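Side-chain contacts in Cow rumen GH26 endo-mannanase (Metagenome, PDB 6UEH), which probably cleaves internal beta-1,4-mannosidic bonds of mannans such as galactomannan, as an endo-mannanase of glycoside hydrolase family 26: residues A[208-213]-A[219-224]; A[238-243]-A[449-454]. All coordinates share one frame; numbering follows the deposited sequence.

Contact 1. Residues A[208-213]-A[219-224]; sequences MNYNPL and QTTERV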
ATOM      1  N   MET A 208       9.641  -1.147  19.836  1.00 17.39           N
ATOM      2  CA  MET A 208       9.911  -2.553  20.126  1.00 17.22           C
ATOM      3  C   MET A 208      10.694  -2.778  21.422  1.00 18.02           C
ATOM      4  O   MET A 208      10.519  -3.800  22.087  1.00 17.52           O
ATOM      5  CB  MET A 208      10.662  -3.193  18.954  1.00 15.92           C
ATOM      6  CG  MET A 208      11.967  -2.497  18.601  1.00 16.02           C
ATOM      7  SD  MET A 208      12.695  -3.136  17.078  1.00 26.55           S
ATOM      8  CE  MET A 208      12.961  -4.845  17.535  1.00 21.77           C
ATOM      9  N   ASN A 209      11.548  -1.828  21.793  1.00 18.64           N
ATOM     10  CA  ASN A 209      12.433  -2.032  22.938  1.00 19.37           C
ATOM     11  C   ASN A 209      11.781  -1.739  24.287  1.00 19.42           C
ATOM     12  O   ASN A 209      12.389  -1.951  25.335  1.00 17.31           O
ATOM     13  CB  ASN A 209      13.700  -1.194  22.773  1.00 19.77           C
ATOM     14  CG  ASN A 209      14.615  -1.743  21.699  1.00 21.13           C
ATOM     15  OD1 ASN A 209      14.786  -2.958  21.583  1.00 20.43           O
ATOM     16  ND2 ASN A 209      15.195  -0.856  20.896  1.00 21.48           N
ATOM     17  N   TYR A 210      10.542  -1.262  24.260  1.00 16.06           N
ATOM     18  CA  TYR A 210       9.764  -1.117  25.483  1.00 16.07           C
ATOM     19  C   TYR A 210       8.941  -2.382  25.709  1.00 17.00           C
ATOM     20  O   TYR A 210       7.712  -2.332  25.725  1.00 16.59           O
ATOM     21  CB  TYR A 210       8.843   0.101  25.412  1.00 16.64           C
ATOM     22  CG  TYR A 210       9.540   1.430  25.189  1.00 17.27           C
ATOM     23  CD1 TYR A 210      10.002   2.187  26.259  1.00 17.94           C
ATOM     24  CD2 TYR A 210       9.711   1.937  23.906  1.00 16.69           C
ATOM     25  CE1 TYR A 210      10.628   3.411  26.056  1.00 17.55           C
ATOM     26  CE2 TYR A 210      10.333   3.156  23.692  1.00 16.65           C
ATOM     27  CZ  TYR A 210      10.790   3.888  24.769  1.00 17.70           C
ATOM     28  OH  TYR A 210      11.407   5.100  24.552  1.00 18.05           O
ATOM     29  N   ASN A 211       9.621  -3.514  25.878  1.00 18.20           N
ATOM     30  CA  ASN A 211       8.955  -4.814  25.969  1.00 18.70           C
ATOM     31  C   ASN A 211       9.256  -5.528  27.296  1.00 18.71           C
ATOM     32  O   ASN A 211      10.198  -5.164  27.996  1.00 18.62           O
ATOM     33  CB  ASN A 211       9.373  -5.693  24.786  1.00 17.89           C
ATOM     34  CG  ASN A 211      10.825  -6.112  24.858  1.00 18.16           C
ATOM     35  OD1 ASN A 211      11.172  -7.062  25.562  1.00 17.88           O
ATOM     36  ND2 ASN A 211      11.683  -5.411  24.124  1.00 17.63           N
ATOM     37  N   PRO A 212       8.447  -6.544  27.650  1.00 18.90           N
ATOM     38  CA  PRO A 212       8.638  -7.226  28.938  1.00 19.33           C
ATOM     39  C   PRO A 212       9.755  -8.272  28.973  1.00 21.03           C
ATOM     40  O   PRO A 212       9.962  -8.881  30.024  1.00 22.84           O
ATOM     41  CB  PRO A 212       7.282  -7.911  29.174  1.00 18.94           C
ATOM     42  CG  PRO A 212       6.327  -7.248  28.230  1.00 19.42           C
ATOM     43  CD  PRO A 212       7.155  -6.897  27.041  1.00 19.18           C
ATOM     44  N   LEU A 213      10.459  -8.476  27.863  1.00 20.95           N
ATOM     45  CA  LEU A 213      11.439  -9.557  27.767  1.00 21.35           C
ATOM     46  C   LEU A 213      12.879  -9.082  27.945  1.00 21.59           C
ATOM     47  O   LEU A 213      13.633  -9.639  28.743  1.00 21.68           O
ATOM     48  CB  LEU A 213      11.298 -10.271  26.423  1.00 21.58           C
ATOM     49  CG  LEU A 213       9.940 -10.932  26.176  1.00 20.68           C
ATOM     50  CD1 LEU A 213       9.871 -11.528  24.780  1.00 20.84           C
ATOM     51  CD2 LEU A 213       9.667 -11.998  27.228  1.00 20.50           C
ATOM     52  N   GLN A 219      15.128   5.785  24.234  1.00 20.07           N
ATOM     53  CA  GLN A 219      14.805   7.207  24.093  1.00 20.18           C
ATOM     54  C   GLN A 219      13.968   7.536  22.855  1.00 19.70           C
ATOM     55  O   GLN A 219      13.992   8.669  22.369  1.00 20.98           O
ATOM     56  CB  GLN A 219      16.092   8.041  24.076  1.00 21.80           C
ATOM     57  CG  GLN A 219      16.830   8.074  25.406  1.00 25.75           C
ATOM     58  CD  GLN A 219      16.210   9.050  26.388  1.00 27.85           C
ATOM     59  OE1 GLN A 219      15.993  10.216  26.066  1.00 29.68           O
ATOM     60  NE2 GLN A 219      15.918   8.574  27.593  1.00 28.83           N
ATOM     61  N   THR A 220      13.222   6.555  22.357  1.00 17.54           N
ATOM     62  CA  THR A 220      12.348   6.770  21.205  1.00 16.43           C
ATOM     63  C   THR A 220      11.310   7.855  21.493  1.00 15.67           C
ATOM     64  O   THR A 220      11.121   8.765  20.690  1.00 14.99           O
ATOM     65  CB  THR A 220      11.623   5.471  20.788  1.00 15.27           C
ATOM     66  OG1 THR A 220      12.556   4.576  20.170  1.00 14.38           O
ATOM     67  CG2 THR A 220      10.499   5.771  19.801  1.00 14.28           C
ATOM     68  N   THR A 221      10.656   7.756  22.647  1.00 15.08           N
ATOM     69  CA  THR A 221       9.605   8.696  23.030  1.00 15.67           C
ATOM     70  C   THR A 221      10.110  10.137  23.056  1.00 16.93           C
ATOM     71  O   THR A 221       9.433  11.046  22.576  1.00 16.95           O
ATOM     72  CB  THR A 221       9.013   8.332  24.405  1.00 16.45           C
ATOM     73  OG1 THR A 221       8.506   6.992  24.363  1.00 16.45           O
ATOM     74  CG2 THR A 221       7.883   9.287  24.778  1.00 16.95           C
ATOM     75  N   GLU A 222      11.305  10.341  23.601  1.00 17.30           N
ATOM     76  CA  GLU A 222      11.912  11.666  23.613  1.00 17.36           C
ATOM     77  C   GLU A 222      12.173  12.170  22.193  1.00 17.03           C
ATOM     78  O   GLU A 222      11.921  13.335  21.890  1.00 17.11           O
ATOM     79  CB  GLU A 222      13.215  11.660  24.416  1.00 19.00           C
ATOM     80  CG  GLU A 222      13.024  11.613  25.929  1.00 23.16           C
ATOM     81  CD  GLU A 222      12.719  10.219  26.455  1.00 22.47           C
ATOM     82  OE1 GLU A 222      12.649   9.269  25.647  1.00 20.38           O
ATOM     83  OE2 GLU A 222      12.554  10.073  27.686  1.00 20.81           O
ATOM     84  N   ARG A 223      12.670  11.297  21.322  1.00 16.08           N
ATOM     85  CA  ARG A 223      12.957  11.700  19.946  1.00 16.89           C
ATOM     86  C   ARG A 223      11.676  11.998  19.169  1.00 15.50           C
ATOM     87  O   ARG A 223      11.670  12.856  18.291  1.00 15.82           O
ATOM     88  CB  ARG A 223      13.782  10.631  19.222  1.00 17.13           C
ATOM     89  CG  ARG A 223      15.238  10.566  19.681  1.00 19.13           C
ATOM     90  CD  ARG A 223      16.087   9.672  18.780  1.00 18.35           C
ATOM     91  NE  ARG A 223      15.560   8.312  18.707  1.00 19.67           N
ATOM     92  CZ  ARG A 223      15.784   7.373  19.620  1.00 19.58           C
ATOM     93  NH1 ARG A 223      16.524   7.644  20.687  1.00 18.52           N
ATOM     94  NH2 ARG A 223      15.259   6.164  19.471  1.00 19.09           N
ATOM     95  N   VAL A 224      10.593  11.298  19.497  1.00 14.05           N
ATOM     96  CA  VAL A 224       9.301  11.584  18.877  1.00 18.09           C
ATOM     97  C   VAL A 224       8.830  12.979  19.278  1.00 18.19           C
ATOM     98  O   VAL A 224       8.390  13.767  18.438  1.00 13.98           O
ATOM     99  CB  VAL A 224       8.230  10.549  19.270  1.00 18.35           C
ATOM    100  CG1 VAL A 224       6.861  10.981  18.763  1.00 18.40           C
ATOM    101  CG2 VAL A 224       8.591   9.174  18.727  1.00 17.80           C
TER
HETATM  102  O   HOH W   1      11.825   6.888  26.692  1.00 15.01           O

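Contact 2. Residues A[238-243]-A[449-454]; sequences SWHINV and CPWYGE. With ACT (acetate ion), chain D.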
ATOM      1  N   SER A 238       6.070   2.098  14.087  1.00 15.00           N
ATOM      2  CA  SER A 238       5.684   0.696  14.083  1.00 16.09           C
ATOM      3  C   SER A 238       5.990   0.089  15.450  1.00 14.97           C
ATOM      4  O   SER A 238       6.439   0.788  16.361  1.00 15.28           O
ATOM      5  CB  SER A 238       6.404  -0.065  12.965  1.00 17.11           C
ATOM      6  OG  SER A 238       7.784   0.261  12.921  1.00 17.12           O
ATOM      7  N   TRP A 239       5.753  -1.209  15.594  1.00 14.50           N
ATOM      8  CA  TRP A 239       5.888  -1.867  16.889  1.00 15.64           C
ATOM      9  C   TRP A 239       6.318  -3.322  16.710  1.00 16.53           C
ATOM     10  O   TRP A 239       5.489  -4.227  16.749  1.00 17.39           O
ATOM     11  CB  TRP A 239       4.562  -1.784  17.656  1.00 15.89           C
ATOM     12  CG  TRP A 239       4.590  -2.306  19.063  1.00 16.53           C
ATOM     13  CD1 TRP A 239       5.636  -2.260  19.943  1.00 17.64           C
ATOM     14  CD2 TRP A 239       3.514  -2.955  19.754  1.00 18.04           C
ATOM     15  NE1 TRP A 239       5.274  -2.840  21.138  1.00 18.06           N
ATOM     16  CE2 TRP A 239       3.978  -3.275  21.046  1.00 19.15           C
ATOM     17  CE3 TRP A 239       2.203  -3.298  19.402  1.00 18.22           C
ATOM     18  CZ2 TRP A 239       3.177  -3.923  21.988  1.00 19.53           C
ATOM     19  CZ3 TRP A 239       1.409  -3.939  20.340  1.00 19.51           C
ATOM     20  CH2 TRP A 239       1.899  -4.244  21.617  1.00 19.86           C
ATOM     21  N   HIS A 240       7.615  -3.538  16.502  1.00 17.49           N
ATOM     22  CA  HIS A 240       8.151  -4.886  16.307  1.00 19.09           C
ATOM     23  C   HIS A 240       8.210  -5.671  17.616  1.00 19.57           C
ATOM     24  O   HIS A 240       9.285  -6.109  18.037  1.00 19.87           O
ATOM     25  CB  HIS A 240       9.550  -4.830  15.683  1.00 19.16           C
ATOM     26  CG  HIS A 240       9.554  -4.514  14.220  1.00 20.30           C
ATOM     27  ND1 HIS A 240       9.363  -3.240  13.731  1.00 19.56           N
ATOM     28  CD2 HIS A 240       9.732  -5.309  13.138  1.00 22.08           C
ATOM     29  CE1 HIS A 240       9.423  -3.263  12.411  1.00 21.28           C
ATOM     30  NE2 HIS A 240       9.644  -4.507  12.025  1.00 22.87           N
ATOM     31  N   ILE A 241       7.056  -5.861  18.250  1.00 17.95           N
ATOM     32  CA  ILE A 241       7.007  -6.539  19.539  1.00 16.80           C
ATOM     33  C   ILE A 241       7.316  -8.032  19.392  1.00 18.46           C
ATOM     34  O   ILE A 241       6.645  -8.757  18.652  1.00 16.84           O
ATOM     35  CB  ILE A 241       5.630  -6.338  20.232  1.00 17.68           C
ATOM     36  CG1 ILE A 241       5.566  -7.119  21.548  1.00 17.19           C
ATOM     37  CG2 ILE A 241       4.473  -6.704  19.303  1.00 17.55           C
ATOM     38  CD1 ILE A 241       6.558  -6.642  22.594  1.00 16.43           C
ATOM     39  N   ASN A 242       8.357  -8.477  20.089  1.00 18.88           N
ATOM     40  CA  ASN A 242       8.788  -9.869  20.038  1.00 20.45           C
ATOM     41  C   ASN A 242       8.045 -10.762  21.026  1.00 20.92           C
ATOM     42  O   ASN A 242       7.467 -10.288  22.001  1.00 17.74           O
ATOM     43  CB  ASN A 242      10.294  -9.977  20.311  1.00 21.64           C
ATOM     44  CG  ASN A 242      11.143  -9.512  19.143  1.00 22.51           C
ATOM     45  OD1 ASN A 242      10.820  -8.534  18.466  1.00 21.63           O
ATOM     46  ND2 ASN A 242      12.240 -10.221  18.898  1.00 20.45           N
ATOM     47  N   VAL A 243       8.070 -12.064  20.760  1.00 22.56           N
ATOM     48  CA  VAL A 243       7.610 -13.061  21.718  1.00 23.11           C
ATOM     49  C   VAL A 243       8.772 -14.011  21.993  1.00 23.99           C
ATOM     50  O   VAL A 243       9.698 -14.099  21.186  1.00 24.16           O
ATOM     51  CB  VAL A 243       6.387 -13.851  21.198  1.00 21.05           C
ATOM     52  CG1 VAL A 243       5.209 -12.915  20.949  1.00 20.29           C
ATOM     53  CG2 VAL A 243       6.747 -14.627  19.935  1.00 22.21           C
ATOM     54  N   CYS A 449       8.492   6.384   2.602  1.00 14.49           N
ATOM     55  CA  CYS A 449       9.351   6.191   3.760  1.00 15.84           C
ATOM     56  C   CYS A 449      10.309   5.021   3.565  1.00 15.64           C
ATOM     57  O   CYS A 449       9.948   3.872   3.817  1.00 15.35           O
ATOM     58  CB  CYS A 449       8.505   5.967   5.016  1.00 16.44           C
ATOM     59  SG  CYS A 449       9.446   5.901   6.558  1.00 16.56           S
ATOM     60  N   PRO A 450      11.535   5.311   3.110  1.00 15.53           N
ATOM     61  CA  PRO A 450      12.559   4.266   3.040  1.00 15.99           C
ATOM     62  C   PRO A 450      12.883   3.731   4.431  1.00 16.99           C
ATOM     63  O   PRO A 450      12.780   4.473   5.410  1.00 16.76           O
ATOM     64  CB  PRO A 450      13.769   4.991   2.437  1.00 16.86           C
ATOM     65  CG  PRO A 450      13.200   6.201   1.758  1.00 17.09           C
ATOM     66  CD  PRO A 450      12.019   6.599   2.587  1.00 16.56           C
ATOM     67  N   TRP A 451      13.260   2.461   4.518  1.00 16.06           N
ATOM     68  CA  TRP A 451      13.708   1.894   5.782  1.00 17.18           C
ATOM     69  C   TRP A 451      15.081   2.484   6.104  1.00 17.92           C
ATOM     70  O   TRP A 451      15.652   3.207   5.282  1.00 18.42           O
ATOM     71  CB  TRP A 451      13.751   0.365   5.701  1.00 17.11           C
ATOM     72  CG  TRP A 451      13.640  -0.334   7.028  1.00 18.60           C
ATOM     73  CD1 TRP A 451      14.543  -1.198   7.576  1.00 18.31           C
ATOM     74  CD2 TRP A 451      12.563  -0.229   7.971  1.00 19.30           C
ATOM     75  NE1 TRP A 451      14.095  -1.638   8.798  1.00 19.31           N
ATOM     76  CE2 TRP A 451      12.885  -1.056   9.065  1.00 19.84           C
ATOM     77  CE3 TRP A 451      11.361   0.485   7.997  1.00 19.55           C
ATOM     78  CZ2 TRP A 451      12.049  -1.188  10.173  1.00 19.64           C
ATOM     79  CZ3 TRP A 451      10.534   0.354   9.101  1.00 19.46           C
ATOM     80  CH2 TRP A 451      10.880  -0.477  10.171  1.00 18.30           C
ATOM     81  N   TYR A 452      15.609   2.197   7.288  1.00 17.85           N
ATOM     82  CA  TYR A 452      16.909   2.742   7.670  1.00 19.75           C
ATOM     83  C   TYR A 452      18.058   2.002   6.987  1.00 20.17           C
ATOM     84  O   TYR A 452      17.844   1.021   6.275  1.00 19.13           O
ATOM     85  CB  TYR A 452      17.092   2.701   9.192  1.00 20.71           C
ATOM     86  CG  TYR A 452      16.820   1.358   9.836  1.00 21.47           C
ATOM     87  CD1 TYR A 452      17.717   0.303   9.705  1.00 22.99           C
ATOM     88  CD2 TYR A 452      15.676   1.152  10.596  1.00 21.14           C
ATOM     89  CE1 TYR A 452      17.473  -0.921  10.300  1.00 23.95           C
ATOM     90  CE2 TYR A 452      15.425  -0.066  11.195  1.00 22.27           C
ATOM     91  CZ  TYR A 452      16.327  -1.098  11.042  1.00 24.67           C
ATOM     92  OH  TYR A 452      16.082  -2.313  11.635  1.00 28.12           O
ATOM     93  N   GLY A 453      19.276   2.484   7.207  1.00 20.74           N
ATOM     94  CA  GLY A 453      20.454   1.842   6.655  1.00 21.77           C
ATOM     95  C   GLY A 453      20.538   1.925   5.142  1.00 21.81           C
ATOM     96  O   GLY A 453      20.305   2.980   4.553  1.00 19.07           O
ATOM     97  N   GLU A 454      20.856   0.794   4.517  1.00 22.13           N
ATOM     98  CA  GLU A 454      21.138   0.736   3.085  1.00 23.02           C
ATOM     99  C   GLU A 454      19.982   1.193   2.198  1.00 20.56           C
ATOM    100  O   GLU A 454      20.192   1.560   1.044  1.00 20.71           O
ATOM    101  CB  GLU A 454      21.529  -0.689   2.687  1.00 26.75           C
ATOM    102  CG  GLU A 454      20.362  -1.670   2.672  1.00 29.41           C
ATOM    103  CD  GLU A 454      20.679  -2.946   1.913  1.00 33.95           C
ATOM    104  OE1 GLU A 454      19.905  -3.302   0.996  1.00 34.97           O
ATOM    105  OE2 GLU A 454      21.699  -3.592   2.233  1.00 35.81           O
TER
HETATM  106  C   ACT D 603      10.146  -4.214   8.823  1.00 27.04           C
HETATM  107  O   ACT D 603      10.395  -5.172   9.588  1.00 26.89           O
HETATM  108  OXT ACT D 603       9.104  -3.569   9.074  1.00 25.18           O
HETATM  109  CH3 ACT D 603      11.049  -3.859   7.679  1.00 27.65           C

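Contact 1. Residues A[208-213]-A[219-224]
The phenol oxygen of Tyr210 reaches the first turn of helix 220-230 and meets it chiefly at the backbone of Thr220 and Thr221. The backbone N of Gln219, the N-cap residue, stands 3.8 Å from Tyr210 OH but is hydrogen-bonded to Asp217. Thr220 follows: its CB lies at the ring edge, in plane, 3.9 Å from Tyr210 CE2, and its N is 3.2 Å from Tyr210 OH. Its hydroxyl is engaged elsewhere, with Asp218. Tyr210 gets there with CG anti to its own carbonyl carbon (chi1 -59°), the ring crossing to the helix from the loop that follows strand 202-206 of the parallel eight-stranded sheet, the TIM barrel of this hydrolase family. Thr221 supplies the directed bond, a weak one from its N to Tyr210 OH, long at 3.4 Å but almost straight (174°). Its OG1 lies 3.9 Å from Tyr210 CZ, oblique to the ring, and is hydrogen-bonded to Gln295 of helix 280-301. Glu222 joins through a water that accepts from Tyr210 OH at 2.8 Å, in the ring plane, and donates to Glu222 OE1 at 2.7 Å; the other carboxylate oxygen, OE2, forms a salt bridge with Arg298.

Contact 2. Residues A[238-243]-A[449-454]
His240 and Trp451 meet rim to rim, with an acetate ion, probably from the crystallisation liquor, at the imidazole edge and over one indole face. The aromatic contact is slight: His240 CE1 lies 3.9 Å from Trp451 CH2, the planes are inclined at 53°, and neither ring covers the other. Ser238 adds a marginal contact, its OG standing at the indole edge 4.2 Å from Trp451 CH2. The polar link runs to the acetate, whose O accepts from His240 NE2 at 2.6 Å, 161° at the hydrogen, and lies near the imidazole plane; His312 also hydrogen-bonds the ion. The second ring nitrogen, ND1, is bonded to Asp206 OD2, which is shared with Ser238 OG and probably contributes to fixing the imidazole's rotation. The apolar part is CH-pi in character: the acetate methyl sits over the centre of the indole face, CH3 to Trp451 CE2 3.6 Å, while Tyr452 CD2 covers the opposite face toward the rim. An alanine in place of Trp451 would probably open a gap beneath the methyl and remove the aromatic surface next to His240 CE1. An oriented imidazole N-H beside an aromatic face suits a sugar, consistent with a place in the substrate cleft of a mannanase.

Both segments of contact 1 precede those of contact 2 in the sequence, and the contact centres lie about 13 Å apart within the family 26 catalytic domain. Strand 202-206 leads into the loop of contact 1, helix 220-230 follows, and strand 234-238, its parallel neighbour in the sheet, runs into residues 238-243, a beta-alpha-beta crossover. Residues 449-454 return much later, after strand 423-429. The two contacts touch directly where Met208 CB packs on His240 O, 3.4 Å away, and Asn211 CB on Ile241 CD1. Asp206, at the end of strand 202-206, also joins them: its OD1 takes a weak bond from Met208 N, while its OD2 serves contact 2. The outer loop beside helix 280-301 thus backs the segment that presents His240 to the acetate.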